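Local structure of integrase (Enterobacteria phage lambda, 1AE9) at residues A[63-68]-A[174-179]. The protein catalyses, through this catalytic domain, site-specific recombination that integrates phage lambda DNA into the host genome and, with excisionase, excises it. Residues are numbered along the deposited sequence; the frame is centred on the assembly and turned at random.
Sequences KIAIPT and WDKIEI
The carbonyl oxygen of Asp175 is approached twice by the neighbouring strand: Ala65 N donates a 2.8 Å hydrogen bond to Asp175 O, and Ile64 CA makes a CA-H...O contact of 3.3 Å with the same Asp175 O. A second, nearly straight bond runs the other way, Asp175 N to Lys63 O at 2.9 Å, and Ile177 N reaches Ala65 O at 3.0 Å in the carbonyl plane. Together the three bonds form the ladder of a parallel pairing, the short axes of 63-67 and 174-176 crossing at 33°. It adds the C-terminal strand, which follows the nucleophile position, to the sheet of the tyrosine recombinase catalytic domain. At its start, chi1 -62° sets Trp174 CG beside the backbone N and chi2 78° turns the indole so that one face meets Lys63. CB of Lys63 lies over the six-membered ring, 3.8 Å from its centroid, in a CH-pi contact, and the chain passes on across the indole; the Trp174 rim abuts Ile64 O. At the far end the Pro67 ring meets Ile177 at about a right angle, Pro67 CD 3.5 Å from Ile177 CB. The polar Ile177 O is buried beside this proline without a partner in the model. Ile64 and Asp175 share one face of the sheet, where Asp175 touches Phe166, the changed residue at the position of the tyrosine that forms the phospho-DNA intermediate. Strand 52-56 borders strand 63-67 on its other side, giving Trp174 an edge-to-face partner in Tyr54, while helix 148-155 packs through His153, Phe150 and Leu154 on Asp175, Ile177 and Ile66.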
# COMPACT_ATOMS: atom_id res chain seq x y z
N LYS A 63 -5.94 17.25 -17.29
CA LYS A 63 -4.61 17.80 -17.55
C LYS A 63 -4.56 19.32 -17.33
O LYS A 63 -5.19 20.07 -18.07
CB LYS A 63 -4.19 17.47 -18.99
CG LYS A 63 -3.78 16.02 -19.18
CD LYS A 63 -3.48 15.70 -20.63
CE LYS A 63 -4.75 15.69 -21.46
NZ LYS A 63 -5.76 14.76 -20.88
N ILE A 64 -3.78 19.76 -16.34
CA ILE A 64 -3.68 21.18 -16.03
C ILE A 64 -2.24 21.67 -15.97
O ILE A 64 -1.32 20.90 -15.68
CB ILE A 64 -4.36 21.51 -14.68
CG1 ILE A 64 -3.72 20.72 -13.54
CG2 ILE A 64 -5.84 21.19 -14.73
CD1 ILE A 64 -4.32 21.01 -12.19
N ALA A 65 -2.04 22.95 -16.28
CA ALA A 65 -0.72 23.56 -16.23
C ALA A 65 -0.78 24.57 -15.09
O ALA A 65 -1.50 25.57 -15.17
CB ALA A 65 -0.41 24.25 -17.56
N ILE A 66 -0.07 24.27 -14.00
CA ILE A 66 -0.08 25.12 -12.81
C ILE A 66 1.07 26.14 -12.80
O ILE A 66 2.24 25.76 -12.87
CB ILE A 66 -0.01 24.27 -11.50
CG1 ILE A 66 -1.04 23.14 -11.54
CG2 ILE A 66 -0.28 25.15 -10.29
CD1 ILE A 66 -0.96 22.18 -10.35
N PRO A 67 0.74 27.44 -12.73
CA PRO A 67 1.81 28.44 -12.71
C PRO A 67 2.57 28.36 -11.39
O PRO A 67 1.96 28.35 -10.32
CB PRO A 67 1.04 29.76 -12.86
CG PRO A 67 -0.28 29.47 -12.20
CD PRO A 67 -0.59 28.07 -12.68
N THR A 68 3.90 28.28 -11.47
CA THR A 68 4.73 28.17 -10.28
C THR A 68 4.83 29.46 -9.47
O THR A 68 5.49 29.50 -8.43
CB THR A 68 6.13 27.66 -10.62
OG1 THR A 68 6.72 28.53 -11.59
CG2 THR A 68 6.07 26.25 -11.18
N TRP A 174 -3.91 20.85 -22.71
CA TRP A 174 -3.78 21.21 -21.30
C TRP A 174 -4.56 22.47 -20.93
O TRP A 174 -4.62 23.44 -21.69
CB TRP A 174 -2.30 21.41 -20.95
CG TRP A 174 -1.47 20.19 -21.11
CD1 TRP A 174 -0.99 19.67 -22.28
CD2 TRP A 174 -1.03 19.31 -20.08
NE1 TRP A 174 -0.29 18.52 -22.04
CE2 TRP A 174 -0.29 18.28 -20.69
CE3 TRP A 174 -1.20 19.29 -18.69
CZ2 TRP A 174 0.29 17.23 -19.96
CZ3 TRP A 174 -0.62 18.26 -17.96
CH2 TRP A 174 0.11 17.24 -18.60
N ASP A 175 -5.15 22.45 -19.74
CA ASP A 175 -5.91 23.57 -19.22
C ASP A 175 -4.91 24.46 -18.45
O ASP A 175 -4.32 24.04 -17.46
CB ASP A 175 -7.01 23.04 -18.29
CG ASP A 175 -7.94 24.12 -17.77
OD1 ASP A 175 -8.37 24.98 -18.56
OD2 ASP A 175 -8.27 24.08 -16.56
N LYS A 176 -4.66 25.67 -18.97
CA LYS A 176 -3.72 26.62 -18.35
C LYS A 176 -4.39 27.33 -17.17
O LYS A 176 -5.49 27.87 -17.32
CB LYS A 176 -3.30 27.66 -19.39
CG LYS A 176 -1.96 28.35 -19.15
CD LYS A 176 -0.83 27.61 -19.88
CE LYS A 176 0.36 28.53 -20.18
NZ LYS A 176 1.43 27.84 -20.96
N ILE A 177 -3.76 27.30 -16.00
CA ILE A 177 -4.33 27.98 -14.83
C ILE A 177 -3.83 29.42 -14.84
O ILE A 177 -2.64 29.68 -15.05
CB ILE A 177 -3.93 27.28 -13.49
CG1 ILE A 177 -4.38 25.82 -13.48
CG2 ILE A 177 -4.56 28.00 -12.31
CD1 ILE A 177 -5.89 25.63 -13.53
N GLU A 178 -4.75 30.36 -14.63
CA GLU A 178 -4.42 31.78 -14.64
C GLU A 178 -4.64 32.47 -13.31
O GLU A 178 -5.40 31.98 -12.46
CB GLU A 178 -5.23 32.49 -15.73
CG GLU A 178 -5.02 31.93 -17.12
CD GLU A 178 -5.52 32.85 -18.21
OE1 GLU A 178 -6.73 32.80 -18.54
OE2 GLU A 178 -4.70 33.62 -18.75
N ILE A 179 -4.06 33.67 -13.20
CA ILE A 179 -4.11 34.54 -12.02
C ILE A 179 -3.66 33.85 -10.73
O ILE A 179 -4.27 34.09 -9.67
CB ILE A 179 -5.48 35.34 -11.84
CG1 ILE A 179 -6.69 34.40 -11.74
CG2 ILE A 179 -5.65 36.36 -12.97
CD1 ILE A 179 -8.03 35.10 -11.56
OXT ILE A 179 -2.65 33.11 -10.81